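Local coordinates for UPF0135 protein SA1388 (Staphylococcus aureus subsp. aureus, PDB 3LNL), which is of unknown function but binds a pair of zinc ions in each subunit of a toroid-shaped hexamer of the NIF3 family, at residues A8-L13 against N97-H102; H16-S21 against M345-I350; I66-L71 against T103-N108. The protein carries 2 engineered substitutions. One frame throughout, in Å; residues are numbered along the deposited sequence.

How the contacts relate
All three contacts lie in the NIF3 part of the chain, with centres 10 to 13 Å apart. Helix 7-17 serves contacts 1 and 2: its middle packs on strand 97-100, and its C-terminal end meets helix 336-350, so residues from near both ends of the chain come together. Strand 97-100 runs on into helix 103-106 and neighbours strand 64-67 in the five-stranded sheet, which ties contact 1 to contact 3, which holds three of the five protein ligands of the zinc pair. Along the chain the order is 8-13, 16-21, 66-71, 97-102, 103-108 and 345-350. Backbone carbonyls of His17 and Val18 probably accept hydrogen bonds from Asn108 and Asn104, joining contact 2 to contact 3.

Contact 1 (A8-L13 against N97-H102)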
loop_
_atom_site.group_PDB
_atom_site.type_symbol
_atom_site.label_atom_id
_atom_site.label_comp_id
_atom_site.label_asym_id
_atom_site.label_seq_id
_atom_site.Cartn_x
_atom_site.Cartn_y
_atom_site.Cartn_z
ATOM N N ALA B 8 -22.853 23.069 -22.405
ATOM C CA ALA B 8 -21.783 23.803 -21.735
ATOM C C ALA B 8 -22.340 24.902 -20.790
ATOM O O ALA B 8 -21.884 25.039 -19.665
ATOM C CB ALA B 8 -20.802 24.413 -22.775
ATOM N N ASP B 9 -23.368 25.627 -21.249
ATOM C CA ASP B 9 -24.046 26.664 -20.432
ATOM C C ASP B 9 -24.743 26.008 -19.238
ATOM O O ASP B 9 -24.662 26.512 -18.108
ATOM C CB ASP B 9 -25.076 27.466 -21.247
ATOM C CG ASP B 9 -24.474 28.088 -22.480
ATOM O OD1 ASP B 9 -23.655 28.988 -22.277
ATOM O OD2 ASP B 9 -24.821 27.684 -23.624
ATOM N N LEU B 10 -25.419 24.889 -19.471
ATOM C CA LEU B 10 -26.082 24.231 -18.364
ATOM C C LEU B 10 -25.051 23.779 -17.318
ATOM O O LEU B 10 -25.266 23.920 -16.100
ATOM C CB LEU B 10 -26.893 23.044 -18.842
ATOM C CG LEU B 10 -27.623 22.199 -17.771
ATOM C CD1 LEU B 10 -28.626 23.056 -16.925
ATOM C CD2 LEU B 10 -28.367 20.952 -18.393
ATOM N N MET B 11 -23.939 23.201 -17.766
ATOM C CA MET B 11 -22.898 22.752 -16.846
ATOM C C MET B 11 -22.376 23.875 -15.958
ATOM O O MET B 11 -22.148 23.683 -14.739
ATOM C CB MET B 11 -21.748 22.110 -17.611
ATOM C CG MET B 11 -22.144 20.727 -18.180
ATOM S SD MET B 11 -22.472 19.513 -16.881
ATOM C CE MET B 11 -20.987 19.481 -15.967
ATOM N N THR B 12 -22.148 25.047 -16.551
ATOM C CA THR B 12 -21.704 26.219 -15.780
ATOM C C THR B 12 -22.728 26.597 -14.706
ATOM O O THR B 12 -22.369 26.907 -13.575
ATOM C CB THR B 12 -21.452 27.434 -16.712
ATOM O OG1 THR B 12 -20.497 27.063 -17.717
ATOM C CG2 THR B 12 -20.951 28.618 -15.924
ATOM N N LEU B 13 -24.006 26.558 -15.045
ATOM C CA LEU B 13 -25.045 26.899 -14.083
ATOM C C LEU B 13 -25.105 25.874 -12.961
ATOM O O LEU B 13 -25.132 26.234 -11.790
ATOM C CB LEU B 13 -26.392 27.009 -14.800
ATOM C CG LEU B 13 -27.620 27.433 -13.970
ATOM C CD1 LEU B 13 -27.321 28.769 -13.276
ATOM C CD2 LEU B 13 -28.826 27.566 -14.907
ATOM N N ASN B 97 -27.916 13.575 -23.782
ATOM C CA ASN B 97 -26.842 13.909 -22.910
ATOM C C ASN B 97 -27.194 13.543 -21.463
ATOM O O ASN B 97 -28.304 13.806 -21.008
ATOM C CB ASN B 97 -26.588 15.417 -22.981
ATOM C CG ASN B 97 -26.421 15.911 -24.375
ATOM O OD1 ASN B 97 -25.371 15.709 -24.970
ATOM N ND2 ASN B 97 -27.456 16.569 -24.917
ATOM N N LEU B 98 -26.220 13.009 -20.734
ATOM C CA LEU B 98 -26.406 12.535 -19.377
ATOM C C LEU B 98 -25.373 13.199 -18.484
ATOM O O LEU B 98 -24.172 13.003 -18.674
ATOM C CB LEU B 98 -26.266 10.993 -19.289
ATOM C CG LEU B 98 -26.364 10.442 -17.843
ATOM C CD1 LEU B 98 -27.782 10.760 -17.209
ATOM C CD2 LEU B 98 -26.050 8.950 -17.753
ATOM N N ILE B 99 -25.858 13.927 -17.493
ATOM C CA ILE B 99 -25.014 14.564 -16.481
ATOM C C ILE B 99 -25.303 13.911 -15.124
ATOM O O ILE B 99 -26.455 13.646 -14.800
ATOM C CB ILE B 99 -25.381 16.089 -16.378
ATOM C CG1 ILE B 99 -25.052 16.800 -17.712
ATOM C CG2 ILE B 99 -24.750 16.760 -15.107
ATOM C CD1 ILE B 99 -25.818 18.214 -17.897
ATOM N N ALA B 100 -24.254 13.630 -14.358
ATOM C CA ALA B 100 -24.398 13.078 -13.050
ATOM C C ALA B 100 -24.059 14.156 -12.020
ATOM O O ALA B 100 -22.954 14.745 -12.026
ATOM C CB ALA B 100 -23.435 11.869 -12.823
ATOM N N MET B 101 -25.006 14.398 -11.133
ATOM C CA MET B 101 -24.789 15.255 -9.965
ATOM C C MET B 101 -24.889 14.338 -8.774
ATOM O O MET B 101 -25.993 14.168 -8.185
ATOM C CB MET B 101 -25.841 16.387 -9.948
ATOM C CG MET B 101 -25.641 17.420 -11.105
ATOM S SD MET B 101 -26.941 18.655 -11.003
ATOM C CE MET B 101 -26.251 19.736 -9.715
ATOM N N HIS B 102 -23.736 13.727 -8.426
ATOM C CA HIS B 102 -23.725 12.667 -7.452
ATOM C C HIS B 102 -23.341 13.174 -6.070
ATOM O O HIS B 102 -24.135 13.906 -5.474
ATOM C CB HIS B 102 -22.886 11.483 -7.897
ATOM C CG HIS B 102 -23.099 10.273 -7.057
ATOM N ND1 HIS B 102 -22.088 9.374 -6.768
ATOM C CD2 HIS B 102 -24.201 9.843 -6.393
ATOM C CE1 HIS B 102 -22.576 8.420 -5.980
ATOM N NE2 HIS B 102 -23.848 8.687 -5.725
#
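With CG1 turned anti to its carbonyl carbon (chi1 -64°) and the chain then extended to CD1, Ile99 reaches from the strand to the helix and meets Leu10 and Met11. The Met11 chain leaves the helix beside its own backbone N and bends again at both following torsions (chi2 -66°), a course that carries its sulfur over to the isoleucine. There Met11 SD lies 3.7 Å from Ile99 CD1, and CG1 and CG2 of Ile99 are only slightly farther from it. The two side chains run past one another in opposite directions, and the thioether lies along the isoleucine branch. Leu10 comes in at a slant, touching with one methyl: CD2 is 3.8 Å from Ile99 CD1. The single delta methyl of Ile99 is thus shared by two consecutive helix residues, and the interaction is entirely apolar, with no hydrogen bond between the segments. This is helix-on-sheet packing within the NIF3 fold: helix 7-17 lies against one side of the mixed sheet in which strand 97-100 runs between strands 30-32 and 64-67. Leu14 of the same helix also touches Ile99. Leu10 reaches further, to Thr64 of the adjoining strand and to Leu344 and Phe348 of helix 336-350, while Met11 also packs on Phe20.

Contact 2 (H16-S21 against M345-I350)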
loop_
_atom_site.group_PDB
_atom_site.type_symbol
_atom_site.label_atom_id
_atom_site.label_comp_id
_atom_site.label_asym_id
_atom_site.label_seq_id
_atom_site.Cartn_x
_atom_site.Cartn_y
_atom_site.Cartn_z
ATOM N N HIS B 16 -22.186 26.264 -10.667
ATOM C CA HIS B 16 -22.304 27.447 -9.831
ATOM C C HIS B 16 -23.057 27.099 -8.537
ATOM O O HIS B 16 -22.609 27.424 -7.456
ATOM C CB HIS B 16 -22.991 28.577 -10.604
ATOM C CG HIS B 16 -23.203 29.812 -9.797
ATOM N ND1 HIS B 16 -22.186 30.683 -9.500
ATOM C CD2 HIS B 16 -24.304 30.285 -9.166
ATOM C CE1 HIS B 16 -22.651 31.653 -8.732
ATOM N NE2 HIS B 16 -23.930 31.425 -8.499
ATOM N N HIS B 17 -24.190 26.409 -8.657
ATOM C CA HIS B 17 -25.025 26.157 -7.507
ATOM C C HIS B 17 -24.668 24.899 -6.735
ATOM O O HIS B 17 -24.918 24.844 -5.531
ATOM C CB HIS B 17 -26.500 26.136 -7.924
ATOM C CG HIS B 17 -27.018 27.453 -8.414
ATOM N ND1 HIS B 17 -27.353 28.494 -7.568
ATOM C CD2 HIS B 17 -27.293 27.890 -9.672
ATOM C CE1 HIS B 17 -27.795 29.518 -8.288
ATOM N NE2 HIS B 17 -27.761 29.179 -9.567
ATOM N N VAL B 18 -24.083 23.895 -7.396
ATOM C CA VAL B 18 -23.788 22.599 -6.764
ATOM C C VAL B 18 -22.416 22.149 -7.256
ATOM O O VAL B 18 -22.292 21.282 -8.150
ATOM C CB VAL B 18 -24.854 21.516 -7.110
ATOM C CG1 VAL B 18 -24.602 20.188 -6.345
ATOM C CG2 VAL B 18 -26.314 22.019 -6.871
ATOM N N PRO B 19 -21.372 22.807 -6.746
ATOM C CA PRO B 19 -20.075 22.729 -7.422
ATOM C C PRO B 19 -19.565 21.302 -7.571
ATOM O O PRO B 19 -19.499 20.567 -6.578
ATOM C CB PRO B 19 -19.139 23.509 -6.512
ATOM C CG PRO B 19 -20.001 24.322 -5.628
ATOM C CD PRO B 19 -21.416 23.856 -5.713
ATOM N N PHE B 20 -19.141 20.954 -8.787
ATOM C CA PHE B 20 -18.691 19.591 -9.037
ATOM C C PHE B 20 -17.459 19.241 -8.201
ATOM O O PHE B 20 -17.255 18.073 -7.861
ATOM C CB PHE B 20 -18.471 19.381 -10.516
ATOM C CG PHE B 20 -19.758 19.303 -11.270
ATOM C CD1 PHE B 20 -20.273 20.408 -11.909
ATOM C CD2 PHE B 20 -20.514 18.137 -11.240
ATOM C CE1 PHE B 20 -21.486 20.348 -12.575
ATOM C CE2 PHE B 20 -21.738 18.061 -11.891
ATOM C CZ PHE B 20 -22.225 19.160 -12.571
ATOM N N SER B 21 -16.687 20.262 -7.820
ATOM C CA SER B 21 -15.500 20.083 -7.009
ATOM C C SER B 21 -15.809 19.594 -5.571
ATOM O O SER B 21 -14.926 19.103 -4.885
ATOM C CB SER B 21 -14.722 21.425 -6.956
ATOM O OG SER B 21 -15.369 22.400 -6.110
ATOM N N MET B 345 -35.596 24.643 -11.916
ATOM C CA MET B 345 -36.623 25.579 -12.371
ATOM C C MET B 345 -36.379 26.973 -11.804
ATOM O O MET B 345 -36.534 27.974 -12.504
ATOM C CB MET B 345 -38.005 25.097 -11.951
ATOM C CG MET B 345 -38.453 23.887 -12.710
ATOM S SD MET B 345 -40.205 23.543 -12.552
ATOM C CE MET B 345 -40.498 23.700 -10.761
ATOM N N ASN B 346 -35.992 27.020 -10.539
ATOM C CA ASN B 346 -35.663 28.282 -9.879
ATOM C C ASN B 346 -34.411 28.927 -10.461
ATOM O O ASN B 346 -34.398 30.133 -10.748
ATOM C CB ASN B 346 -35.444 28.073 -8.373
ATOM C CG ASN B 346 -35.181 29.383 -7.663
ATOM O OD1 ASN B 346 -35.885 30.381 -7.918
ATOM N ND2 ASN B 346 -34.132 29.430 -6.821
ATOM N N TRP B 347 -33.351 28.132 -10.630
ATOM C CA TRP B 347 -32.120 28.662 -11.232
ATOM C C TRP B 347 -32.375 29.180 -12.654
ATOM O O TRP B 347 -31.833 30.244 -13.064
ATOM C CB TRP B 347 -31.006 27.611 -11.259
ATOM C CG TRP B 347 -30.673 27.072 -9.938
ATOM C CD1 TRP B 347 -30.808 27.706 -8.726
ATOM C CD2 TRP B 347 -30.131 25.768 -9.653
ATOM N NE1 TRP B 347 -30.423 26.844 -7.714
ATOM C CE2 TRP B 347 -29.986 25.669 -8.254
ATOM C CE3 TRP B 347 -29.778 24.675 -10.444
ATOM C CZ2 TRP B 347 -29.497 24.525 -7.634
ATOM C CZ3 TRP B 347 -29.310 23.534 -9.836
ATOM C CH2 TRP B 347 -29.163 23.471 -8.429
ATOM N N PHE B 348 -33.207 28.456 -13.407
ATOM C CA PHE B 348 -33.548 28.877 -14.751
ATOM C C PHE B 348 -34.388 30.176 -14.739
ATOM O O PHE B 348 -34.233 30.992 -15.622
ATOM C CB PHE B 348 -34.349 27.809 -15.497
ATOM C CG PHE B 348 -33.528 26.657 -16.088
ATOM C CD1 PHE B 348 -34.204 25.584 -16.699
ATOM C CD2 PHE B 348 -32.133 26.630 -16.047
ATOM C CE1 PHE B 348 -33.492 24.508 -17.258
ATOM C CE2 PHE B 348 -31.406 25.555 -16.597
ATOM C CZ PHE B 348 -32.090 24.489 -17.186
ATOM N N ASN B 349 -35.296 30.310 -13.773
ATOM C CA ASN B 349 -36.101 31.516 -13.644
ATOM C C ASN B 349 -35.171 32.718 -13.461
ATOM O O ASN B 349 -35.216 33.654 -14.223
ATOM C CB ASN B 349 -37.071 31.433 -12.473
ATOM C CG ASN B 349 -37.864 32.729 -12.310
ATOM O OD1 ASN B 349 -38.638 33.069 -13.192
ATOM N ND2 ASN B 349 -37.674 33.448 -11.199
ATOM N N ILE B 350 -34.279 32.630 -12.495
ATOM C CA ILE B 350 -33.277 33.662 -12.286
ATOM C C ILE B 350 -32.565 34.036 -13.578
ATOM O O ILE B 350 -32.366 35.185 -13.836
ATOM C CB ILE B 350 -32.211 33.260 -11.242
ATOM C CG1 ILE B 350 -32.850 32.931 -9.918
ATOM C CG2 ILE B 350 -31.162 34.387 -11.082
ATOM C CD1 ILE B 350 -33.543 34.027 -9.225
HETATM O O HOH W 1 -29.161 30.873 -11.276
#
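The imidazole of His17 has the five-membered ring of Trp347 flat over one face, while the His16 ring points its edge at the other, its CD2 above the centre of the His17 ring. At the edge, in the ring plane, a water lies 2.8 Å from His17 NE2. The stack on the indole is face to face, with centroids 3.5 Å apart and planes 1° from parallel. The two side chains run antiparallel, which puts His17 CB over the six-membered ring, at 3.7 Å from its centroid and 23° off the normal, a CH-pi contact; CZ2 of Trp347 is the atom nearest to this CB, at 3.4 Å. One histidine therefore spans both rings of the indole, the imidazole on the pyrrole part and the methylene on the benzene part. The water at NE2 also donates a longer bond, 3.3 Å, to the carbonyl O of Trp347, linking the imidazole edge to the backbone of the facing helix. Val18 adds an apolar touch, its CG2 3.6 Å from Trp347 CH2. This branch stands beside the backbone N (CG1 anti to it, chi1 -175°), and the valine crosses the tryptophan at about a right angle. His17 is in the last turn of helix 7-17 and Val18 begins the loop after it, where its side chain also meets Met101 and Leu105; helix 336-350 supplies Trp347, and its next residue, Phe348, packs on Leu10 and Leu13 of helix 7-17 and on Val357 of strand 357-359.

Contact 3 (I66-L71 against T103-N108); sequences ISHHPL and TNLDVN. With ZN (zinc ion), chain G; ZN (zinc ion), chain F.
The dinuclear zinc centre of the protein is built here, where segment 66-71 faces helix 103-106. His68 and Asp106 grip the same zinc ion, with NE2 of the histidine 2.2 Å from it. The Asp106 carboxylate chelates that ion with both oxygens, OD1 at 2.2 Å and OD2 at 2.3 Å. Ring and carboxylate planes stand 82° apart, and the aspartate CG lies at the edge of the imidazole, in its plane. CG anti to the backbone N (chi1 -177°) brings the His68 ring to the metal, and its ND1 is hydrogen-bonded to the carbonyl O of Met101, which fixes the rotation of the ring and leaves NE2 directed at the zinc. Leu105 flanks the same imidazole obliquely, its CD2 4.0 Å from His68 ND1. The adjacent His69 binds the second zinc ion through NE2 at 2.2 Å, and its ND1 is hydrogen-bonded to Asp48. One water bridges the two metals, lying 2.1 Å from the zinc on His68 and slightly farther from the other. Glu333 binds both ions, His330 is the remaining protein ligand of the second, and further waters fill out both shells, giving the two-metal site with consecutive histidine ligands found in NIF3-family proteins.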
loop_
_atom_site.group_PDB
_atom_site.type_symbol
_atom_site.label_atom_id
_atom_site.label_comp_id
_atom_site.label_asym_id
_atom_site.label_seq_id
_atom_site.Cartn_x
_atom_site.Cartn_y
_atom_site.Cartn_z
ATOM N N ILE B 66 -30.369 14.592 -16.134
ATOM C CA ILE B 66 -29.515 14.746 -14.974
ATOM C C ILE B 66 -29.890 13.679 -13.911
ATOM O O ILE B 66 -30.997 13.700 -13.352
ATOM C CB ILE B 66 -29.657 16.127 -14.320
ATOM C CG1 ILE B 66 -29.342 17.251 -15.297
ATOM C CG2 ILE B 66 -28.641 16.203 -13.085
ATOM C CD1 ILE B 66 -29.607 18.666 -14.746
ATOM N N SER B 67 -28.971 12.760 -13.636
ATOM C CA SER B 67 -29.201 11.733 -12.650
ATOM C C SER B 67 -28.364 12.028 -11.415
ATOM O O SER B 67 -27.406 12.801 -11.481
ATOM C CB SER B 67 -28.861 10.330 -13.212
ATOM O OG SER B 67 -27.440 10.160 -13.369
ATOM N N HIS B 68 -28.759 11.438 -10.288
ATOM C CA HIS B 68 -27.944 11.472 -9.100
ATOM C C HIS B 68 -26.820 10.438 -9.228
ATOM O O HIS B 68 -25.639 10.777 -9.173
ATOM C CB HIS B 68 -28.773 11.200 -7.853
ATOM C CG HIS B 68 -28.000 11.285 -6.582
ATOM N ND1 HIS B 68 -27.106 12.297 -6.319
ATOM C CD2 HIS B 68 -27.984 10.482 -5.495
ATOM C CE1 HIS B 68 -26.622 12.143 -5.099
ATOM N NE2 HIS B 68 -27.044 10.984 -4.618
ATOM N N HIS B 69 -27.186 9.192 -9.472
ATOM C CA HIS B 69 -26.207 8.135 -9.545
ATOM C C HIS B 69 -25.538 8.164 -10.926
ATOM O O HIS B 69 -26.226 8.292 -11.944
ATOM C CB HIS B 69 -26.826 6.789 -9.291
ATOM C CG HIS B 69 -27.281 6.591 -7.873
ATOM N ND1 HIS B 69 -28.336 5.764 -7.546
ATOM C CD2 HIS B 69 -26.843 7.119 -6.714
ATOM C CE1 HIS B 69 -28.511 5.783 -6.236
ATOM N NE2 HIS B 69 -27.567 6.531 -5.695
ATOM N N PRO B 70 -24.225 8.005 -10.967
ATOM C CA PRO B 70 -23.511 8.052 -12.243
ATOM C C PRO B 70 -23.687 6.722 -12.979
ATOM O O PRO B 70 -23.372 5.652 -12.470
ATOM C CB PRO B 70 -22.048 8.308 -11.815
ATOM C CG PRO B 70 -21.958 7.811 -10.457
ATOM C CD PRO B 70 -23.301 7.938 -9.832
ATOM N N LEU B 71 -24.186 6.776 -14.205
ATOM C CA LEU B 71 -24.434 5.574 -14.966
ATOM C C LEU B 71 -23.100 4.886 -15.272
ATOM O O LEU B 71 -23.043 3.654 -15.384
ATOM C CB LEU B 71 -25.144 5.932 -16.257
ATOM C CG LEU B 71 -25.533 4.826 -17.234
ATOM C CD1 LEU B 71 -26.511 3.808 -16.553
ATOM C CD2 LEU B 71 -26.118 5.410 -18.515
ATOM N N THR B 103 -22.132 12.883 -5.572
ATOM C CA THR B 103 -21.843 13.260 -4.197
ATOM C C THR B 103 -21.797 14.796 -4.014
ATOM O O THR B 103 -22.052 15.241 -2.925
ATOM C CB THR B 103 -20.606 12.572 -3.599
ATOM O OG1 THR B 103 -19.445 12.885 -4.369
ATOM C CG2 THR B 103 -20.810 11.025 -3.505
ATOM N N ASN B 104 -21.526 15.604 -5.056
ATOM C CA ASN B 104 -21.776 17.060 -4.940
ATOM C C ASN B 104 -23.195 17.426 -4.492
ATOM O O ASN B 104 -23.398 18.355 -3.705
ATOM C CB ASN B 104 -21.311 17.892 -6.177
ATOM C CG ASN B 104 -21.884 17.395 -7.485
ATOM O OD1 ASN B 104 -22.035 16.172 -7.703
ATOM N ND2 ASN B 104 -22.250 18.348 -8.370
ATOM N N LEU B 105 -24.180 16.668 -4.929
ATOM C CA LEU B 105 -25.547 16.910 -4.470
ATOM C C LEU B 105 -25.810 16.317 -3.084
ATOM O O LEU B 105 -26.633 16.859 -2.360
ATOM C CB LEU B 105 -26.548 16.370 -5.497
ATOM C CG LEU B 105 -27.985 16.844 -5.357
ATOM C CD1 LEU B 105 -28.132 18.330 -5.750
ATOM C CD2 LEU B 105 -28.850 15.892 -6.253
ATOM N N ASP B 106 -25.115 15.227 -2.713
ATOM C CA ASP B 106 -25.215 14.659 -1.348
ATOM C C ASP B 106 -24.727 15.627 -0.282
ATOM O O ASP B 106 -25.214 15.582 0.851
ATOM C CB ASP B 106 -24.458 13.318 -1.207
ATOM C CG ASP B 106 -25.187 12.170 -1.903
ATOM O OD1 ASP B 106 -26.421 12.068 -1.643
ATOM O OD2 ASP B 106 -24.540 11.392 -2.682
ATOM N N VAL B 107 -23.776 16.494 -0.639
ATOM C CA VAL B 107 -23.149 17.375 0.330
ATOM C C VAL B 107 -23.584 18.838 0.226
ATOM O O VAL B 107 -23.159 19.696 1.006
ATOM C CB VAL B 107 -21.622 17.310 0.257
ATOM C CG1 VAL B 107 -21.109 15.833 0.422
ATOM C CG2 VAL B 107 -21.083 18.037 -1.028
ATOM N N ASN B 108 -24.492 19.123 -0.687
ATOM C CA ASN B 108 -24.930 20.491 -0.915
ATOM C C ASN B 108 -25.945 20.950 0.150
ATOM O O ASN B 108 -26.864 20.179 0.497
ATOM C CB ASN B 108 -25.588 20.557 -2.271
ATOM C CG ASN B 108 -25.782 21.965 -2.726
ATOM O OD1 ASN B 108 -26.853 22.556 -2.507
ATOM N ND2 ASN B 108 -24.723 22.538 -3.334
HETATM ZN ZN ZN G . -26.472 10.117 -2.658
HETATM ZN ZN ZN F . -26.878 6.739 -3.588
HETATM O O HOH W 2 -25.114 5.573 -4.335
HETATM O O HOH W 3 -25.752 6.602 -1.672
HETATM O O HOH W 4 -25.632 8.505 -3.686
HETATM O O HOH W 5 -25.743 8.821 -1.046
#